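Uncharacterized protein (Pyrococcus horikoshii, PDB 1ZJJ) probably acts as a magnesium-dependent phosphatase of the haloacid dehalogenase (HAD) superfamily, although its substrate is not known. Local coordinates at residues B[216-230]-B[244-256]. Residues are numbered along the deposited sequence; the frame is centred on the assembly and turned at random.
Sequences IAFAKKFGMKAIMVL and YKPDLVLPSVYEL
Strands 225-229 and 248-250 run parallel, their axes 24° apart, and form the last strand pair of the six-stranded parallel sheet of the HAD core; helix 236-240 links them in a beta-alpha-beta unit. Backbone bonds cross in the sequence expected of a parallel pair: Met228 N to Leu248 O (2.9 Å), then Leu250 N to Met228 O. Where the pairing begins, Ala226 O is gripped by two successive amides, Asp247 N (2.6 Å) in the carbonyl plane and Leu248 N tilted from it. Asp247 returns a bond through its side chain: OD2, met on its anti side and somewhat out of the carboxylate plane, accepts Ala226 N at 2.7 Å in an almost straight line (177°), so a carboxylate, rather than a backbone carbonyl, accepts this amide just before strand 248-250 begins.

On one face of the sheet, Ile227 CG2 meets both Leu248 CD2 and Leu250 CD1. Val229 CG1 reaches Val253 CG1 at 4.0 Å; the Val229 side chain also lies about 4 Å from that of the magnesium ligand Asp210, which places this end of the pair beside the metal site. On the other face, Pro246 CG packs against Met228 CB, while Ile216 CG2 touches both Tyr244 CB and Pro246 CG.

Helix 212-221 adds a CH-pi contact: Ala217 CB sits over one face of the Tyr244 ring, 3.5 Å from its centroid and 16° off the normal. Tyr244 CG lies anti to its carbonyl carbon, which swings the ring over that methyl. A serine in place of Tyr244 would probably leave Ala217 CB without its aromatic cover and open a gap beside the helix. One turn further along, Lys220 bends at chi2, chi3 and chi4, bringing NZ onto a lone pair of Lys245 O at 3.0 Å.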
loop_
_atom_site.group_PDB
_atom_site.type_symbol
_atom_site.label_atom_id
_atom_site.label_comp_id
_atom_site.label_asym_id
_atom_site.label_seq_id
_atom_site.Cartn_x
_atom_site.Cartn_y
_atom_site.Cartn_z
ATOM N N ILE B 216 -4.535 4.660 -22.796
ATOM C CA ILE B 216 -4.088 3.943 -23.982
ATOM C C ILE B 216 -4.088 2.427 -23.788
ATOM O O ILE B 216 -4.444 1.682 -24.700
ATOM C CB ILE B 216 -2.693 4.432 -24.423
ATOM C CG1 ILE B 216 -2.729 5.948 -24.624
ATOM C CG2 ILE B 216 -2.280 3.755 -25.723
ATOM C CD1 ILE B 216 -3.831 6.424 -25.572
ATOM N N ALA B 217 -3.706 1.970 -22.598
ATOM C CA ALA B 217 -3.689 0.539 -22.321
ATOM C C ALA B 217 -5.107 -0.009 -22.479
ATOM O O ALA B 217 -5.320 -1.100 -22.998
ATOM C CB ALA B 217 -3.180 0.292 -20.911
ATOM N N PHE B 218 -6.071 0.788 -22.032
ATOM C CA PHE B 218 -7.485 0.453 -22.089
ATOM C C PHE B 218 -7.932 0.257 -23.539
ATOM O O PHE B 218 -8.512 -0.767 -23.889
ATOM C CB PHE B 218 -8.274 1.594 -21.437
ATOM C CG PHE B 218 -9.753 1.351 -21.322
ATOM C CD1 PHE B 218 -10.246 0.239 -20.650
ATOM C CD2 PHE B 218 -10.658 2.283 -21.827
ATOM C CE1 PHE B 218 -11.622 0.060 -20.479
ATOM C CE2 PHE B 218 -12.029 2.118 -21.663
ATOM C CZ PHE B 218 -12.515 1.002 -20.986
ATOM N N ALA B 219 -7.646 1.247 -24.379
ATOM C CA ALA B 219 -8.032 1.200 -25.789
ATOM C C ALA B 219 -7.483 -0.030 -26.502
ATOM O O ALA B 219 -8.216 -0.720 -27.211
ATOM C CB ALA B 219 -7.564 2.451 -26.490
ATOM N N LYS B 220 -6.195 -0.293 -26.306
ATOM C CA LYS B 220 -5.538 -1.440 -26.934
ATOM C C LYS B 220 -6.053 -2.798 -26.476
ATOM O O LYS B 220 -6.188 -3.708 -27.283
ATOM C CB LYS B 220 -4.035 -1.370 -26.696
ATOM C CG LYS B 220 -3.408 -0.116 -27.239
ATOM C CD LYS B 220 -3.954 0.217 -28.617
ATOM C CE LYS B 220 -3.205 -0.549 -29.698
ATOM N NZ LYS B 220 -1.729 -0.568 -29.530
ATOM N N LYS B 221 -6.323 -2.942 -25.184
ATOM C CA LYS B 221 -6.821 -4.206 -24.657
ATOM C C LYS B 221 -8.222 -4.525 -25.150
ATOM O O LYS B 221 -8.578 -5.688 -25.307
ATOM C CB LYS B 221 -6.794 -4.190 -23.125
ATOM C CG LYS B 221 -5.385 -4.290 -22.548
ATOM C CD LYS B 221 -5.355 -4.051 -21.047
ATOM C CE LYS B 221 -6.434 -4.855 -20.335
ATOM N NZ LYS B 221 -6.443 -4.579 -18.880
ATOM N N PHE B 222 -9.016 -3.494 -25.412
ATOM C CA PHE B 222 -10.382 -3.721 -25.869
ATOM C C PHE B 222 -10.704 -3.299 -27.303
ATOM O O PHE B 222 -11.866 -3.160 -27.679
ATOM C CB PHE B 222 -11.346 -3.091 -24.866
ATOM C CG PHE B 222 -11.176 -3.638 -23.483
ATOM C CD1 PHE B 222 -11.551 -4.946 -23.190
ATOM C CD2 PHE B 222 -10.553 -2.881 -22.494
ATOM C CE1 PHE B 222 -11.301 -5.496 -21.931
ATOM C CE2 PHE B 222 -10.299 -3.420 -21.238
ATOM C CZ PHE B 222 -10.672 -4.730 -20.956
ATOM N N GLY B 223 -9.658 -3.107 -28.099
ATOM C CA GLY B 223 -9.843 -2.758 -29.499
ATOM C C GLY B 223 -10.459 -1.417 -29.840
ATOM O O GLY B 223 -11.193 -1.292 -30.823
ATOM N N MET B 224 -10.168 -0.409 -29.032
ATOM C CA MET B 224 -10.671 0.932 -29.283
ATOM C C MET B 224 -9.525 1.681 -29.943
ATOM O O MET B 224 -8.360 1.418 -29.636
ATOM C CB MET B 224 -11.009 1.637 -27.971
ATOM C CG MET B 224 -11.981 0.905 -27.085
ATOM S SD MET B 224 -11.976 1.651 -25.453
ATOM C CE MET B 224 -12.965 3.140 -25.739
ATOM N N LYS B 225 -9.834 2.602 -30.849
ATOM C CA LYS B 225 -8.774 3.376 -31.478
ATOM C C LYS B 225 -8.096 4.132 -30.341
ATOM O O LYS B 225 -8.758 4.849 -29.585
ATOM C CB LYS B 225 -9.348 4.364 -32.498
ATOM C CG LYS B 225 -8.290 5.234 -33.171
ATOM C CD LYS B 225 -8.911 6.265 -34.103
ATOM C CE LYS B 225 -9.498 5.621 -35.347
ATOM N NZ LYS B 225 -8.428 5.031 -36.199
ATOM N N ALA B 226 -6.783 3.965 -30.217
ATOM C CA ALA B 226 -6.020 4.606 -29.147
ATOM C C ALA B 226 -5.467 5.977 -29.537
ATOM O O ALA B 226 -4.440 6.087 -30.218
ATOM C CB ALA B 226 -4.877 3.677 -28.697
ATOM N N ILE B 227 -6.150 7.025 -29.092
ATOM C CA ILE B 227 -5.738 8.388 -29.397
ATOM C C ILE B 227 -5.178 9.081 -28.168
ATOM O O ILE B 227 -5.858 9.214 -27.154
ATOM C CB ILE B 227 -6.920 9.230 -29.912
ATOM C CG1 ILE B 227 -7.616 8.509 -31.071
ATOM C CG2 ILE B 227 -6.417 10.608 -30.344
ATOM C CD1 ILE B 227 -8.906 9.176 -31.521
ATOM N N MET B 228 -3.933 9.522 -28.255
ATOM C CA MET B 228 -3.323 10.211 -27.133
ATOM C C MET B 228 -3.138 11.686 -27.453
ATOM O O MET B 228 -2.770 12.053 -28.573
ATOM C CB MET B 228 -1.966 9.588 -26.787
ATOM C CG MET B 228 -1.360 10.140 -25.505
ATOM S SD MET B 228 0.228 9.396 -25.051
ATOM C CE MET B 228 1.356 10.716 -25.447
ATOM N N VAL B 229 -3.424 12.535 -26.472
ATOM C CA VAL B 229 -3.236 13.970 -26.643
ATOM C C VAL B 229 -2.035 14.349 -25.788
ATOM O O VAL B 229 -1.693 13.639 -24.839
ATOM C CB VAL B 229 -4.479 14.780 -26.206
ATOM C CG1 VAL B 229 -5.618 14.541 -27.187
ATOM C CG2 VAL B 229 -4.886 14.402 -24.788
ATOM N N LEU B 230 -1.389 15.459 -26.119
ATOM C CA LEU B 230 -0.198 15.882 -25.388
ATOM C C LEU B 230 -0.442 16.947 -24.312
ATOM O O LEU B 230 0.506 17.479 -23.732
ATOM C CB LEU B 230 0.845 16.372 -26.394
ATOM C CG LEU B 230 1.130 15.343 -27.492
ATOM C CD1 LEU B 230 2.065 15.926 -28.536
ATOM C CD2 LEU B 230 1.729 14.098 -26.875
ATOM N N TYR B 244 2.240 0.144 -24.282
ATOM C CA TYR B 244 1.035 0.607 -24.954
ATOM C C TYR B 244 1.395 1.674 -25.982
ATOM O O TYR B 244 2.055 2.658 -25.659
ATOM C CB TYR B 244 0.076 1.168 -23.905
ATOM C CG TYR B 244 0.061 0.307 -22.677
ATOM C CD1 TYR B 244 -0.549 -0.945 -22.686
ATOM C CD2 TYR B 244 0.751 0.701 -21.539
ATOM C CE1 TYR B 244 -0.461 -1.792 -21.587
ATOM C CE2 TYR B 244 0.852 -0.129 -20.434
ATOM C CZ TYR B 244 0.245 -1.373 -20.461
ATOM O OH TYR B 244 0.359 -2.185 -19.358
ATOM N N LYS B 245 0.953 1.450 -27.218
ATOM C CA LYS B 245 1.197 2.345 -28.350
ATOM C C LYS B 245 -0.066 3.000 -28.929
ATOM O O LYS B 245 -0.986 2.331 -29.382
ATOM C CB LYS B 245 1.925 1.583 -29.467
ATOM C CG LYS B 245 3.433 1.590 -29.371
ATOM C CD LYS B 245 3.906 1.049 -28.030
ATOM C CE LYS B 245 5.298 0.449 -28.156
ATOM N NZ LYS B 245 6.376 1.253 -27.533
ATOM N N PRO B 246 -0.109 4.339 -28.929
ATOM C CA PRO B 246 -1.272 5.055 -29.461
ATOM C C PRO B 246 -1.376 4.847 -30.967
ATOM O O PRO B 246 -0.354 4.739 -31.641
ATOM C CB PRO B 246 -0.983 6.518 -29.119
ATOM C CG PRO B 246 -0.079 6.446 -27.939
ATOM C CD PRO B 246 0.837 5.270 -28.298
ATOM N N ASP B 247 -2.601 4.795 -31.484
ATOM C CA ASP B 247 -2.824 4.636 -32.912
ATOM C C ASP B 247 -2.694 6.011 -33.546
ATOM O O ASP B 247 -2.403 6.141 -34.731
ATOM C CB ASP B 247 -4.226 4.093 -33.187
ATOM C CG ASP B 247 -4.422 2.701 -32.660
ATOM O OD1 ASP B 247 -3.556 1.846 -32.941
ATOM O OD2 ASP B 247 -5.441 2.458 -31.978
ATOM N N LEU B 248 -2.914 7.041 -32.739
ATOM C CA LEU B 248 -2.845 8.411 -33.219
ATOM C C LEU B 248 -2.459 9.338 -32.077
ATOM O O LEU B 248 -2.899 9.149 -30.938
ATOM C CB LEU B 248 -4.208 8.827 -33.783
ATOM C CG LEU B 248 -4.405 10.264 -34.273
ATOM C CD1 LEU B 248 -3.732 10.453 -35.625
ATOM C CD2 LEU B 248 -5.895 10.550 -34.396
ATOM N N VAL B 249 -1.624 10.325 -32.380
ATOM C CA VAL B 249 -1.191 11.299 -31.387
ATOM C C VAL B 249 -1.584 12.685 -31.882
ATOM O O VAL B 249 -1.291 13.053 -33.022
ATOM C CB VAL B 249 0.342 11.266 -31.173
ATOM C CG1 VAL B 249 0.734 12.272 -30.102
ATOM C CG2 VAL B 249 0.786 9.869 -30.775
ATOM N N LEU B 250 -2.256 13.448 -31.028
ATOM C CA LEU B 250 -2.687 14.792 -31.390
ATOM C C LEU B 250 -2.255 15.791 -30.326
ATOM O O LEU B 250 -2.077 15.436 -29.163
ATOM C CB LEU B 250 -4.213 14.850 -31.541
ATOM C CG LEU B 250 -4.910 13.974 -32.586
ATOM C CD1 LEU B 250 -6.422 14.133 -32.427
ATOM C CD2 LEU B 250 -4.470 14.367 -33.991
ATOM N N PRO B 251 -2.072 17.060 -30.717
ATOM C CA PRO B 251 -1.662 18.117 -29.788
ATOM C C PRO B 251 -2.686 18.284 -28.659
ATOM O O PRO B 251 -2.327 18.444 -27.488
ATOM C CB PRO B 251 -1.590 19.351 -30.686
ATOM C CG PRO B 251 -1.216 18.768 -32.023
ATOM C CD PRO B 251 -2.118 17.566 -32.100
ATOM N N SER B 252 -3.962 18.254 -29.032
ATOM C CA SER B 252 -5.060 18.391 -28.080
ATOM C C SER B 252 -6.336 17.872 -28.733
ATOM O O SER B 252 -6.349 17.536 -29.921
ATOM C CB SER B 252 -5.248 19.858 -27.673
ATOM O OG SER B 252 -5.922 20.601 -28.678
ATOM N N VAL B 253 -7.417 17.805 -27.964
ATOM C CA VAL B 253 -8.671 17.313 -28.513
ATOM C C VAL B 253 -9.241 18.253 -29.572
ATOM O O VAL B 253 -10.102 17.858 -30.352
ATOM C CB VAL B 253 -9.728 17.113 -27.417
ATOM C CG1 VAL B 253 -9.262 16.029 -26.452
ATOM C CG2 VAL B 253 -9.981 18.429 -26.692
ATOM N N TYR B 254 -8.767 19.494 -29.605
ATOM C CA TYR B 254 -9.275 20.429 -30.601
ATOM C C TYR B 254 -8.948 19.936 -32.008
ATOM O O TYR B 254 -9.762 20.054 -32.923
ATOM C CB TYR B 254 -8.687 21.829 -30.394
ATOM C CG TYR B 254 -9.134 22.818 -31.451
ATOM C CD1 TYR B 254 -10.476 23.169 -31.585
ATOM C CD2 TYR B 254 -8.215 23.381 -32.337
ATOM C CE1 TYR B 254 -10.893 24.054 -32.577
ATOM C CE2 TYR B 254 -8.619 24.267 -33.331
ATOM C CZ TYR B 254 -9.956 24.599 -33.447
ATOM O OH TYR B 254 -10.350 25.475 -34.433
ATOM N N GLU B 255 -7.754 19.376 -32.170
ATOM C CA GLU B 255 -7.311 18.860 -33.460
ATOM C C GLU B 255 -8.138 17.673 -33.953
ATOM O O GLU B 255 -8.008 17.255 -35.107
ATOM C CB GLU B 255 -5.833 18.466 -33.398
ATOM C CG GLU B 255 -4.852 19.638 -33.471
ATOM C CD GLU B 255 -4.932 20.575 -32.277
ATOM O OE1 GLU B 255 -4.906 20.089 -31.127
ATOM O OE2 GLU B 255 -5.010 21.802 -32.489
ATOM N N LEU B 256 -8.985 17.126 -33.084
ATOM C CA LEU B 256 -9.834 16.005 -33.467
ATOM C C LEU B 256 -10.839 16.440 -34.517
ATOM O O LEU B 256 -11.327 15.624 -35.289
ATOM C CB LEU B 256 -10.604 15.455 -32.263
ATOM C CG LEU B 256 -10.009 14.272 -31.503
ATOM C CD1 LEU B 256 -10.977 13.869 -30.382
ATOM C CD2 LEU B 256 -9.780 13.102 -32.450
#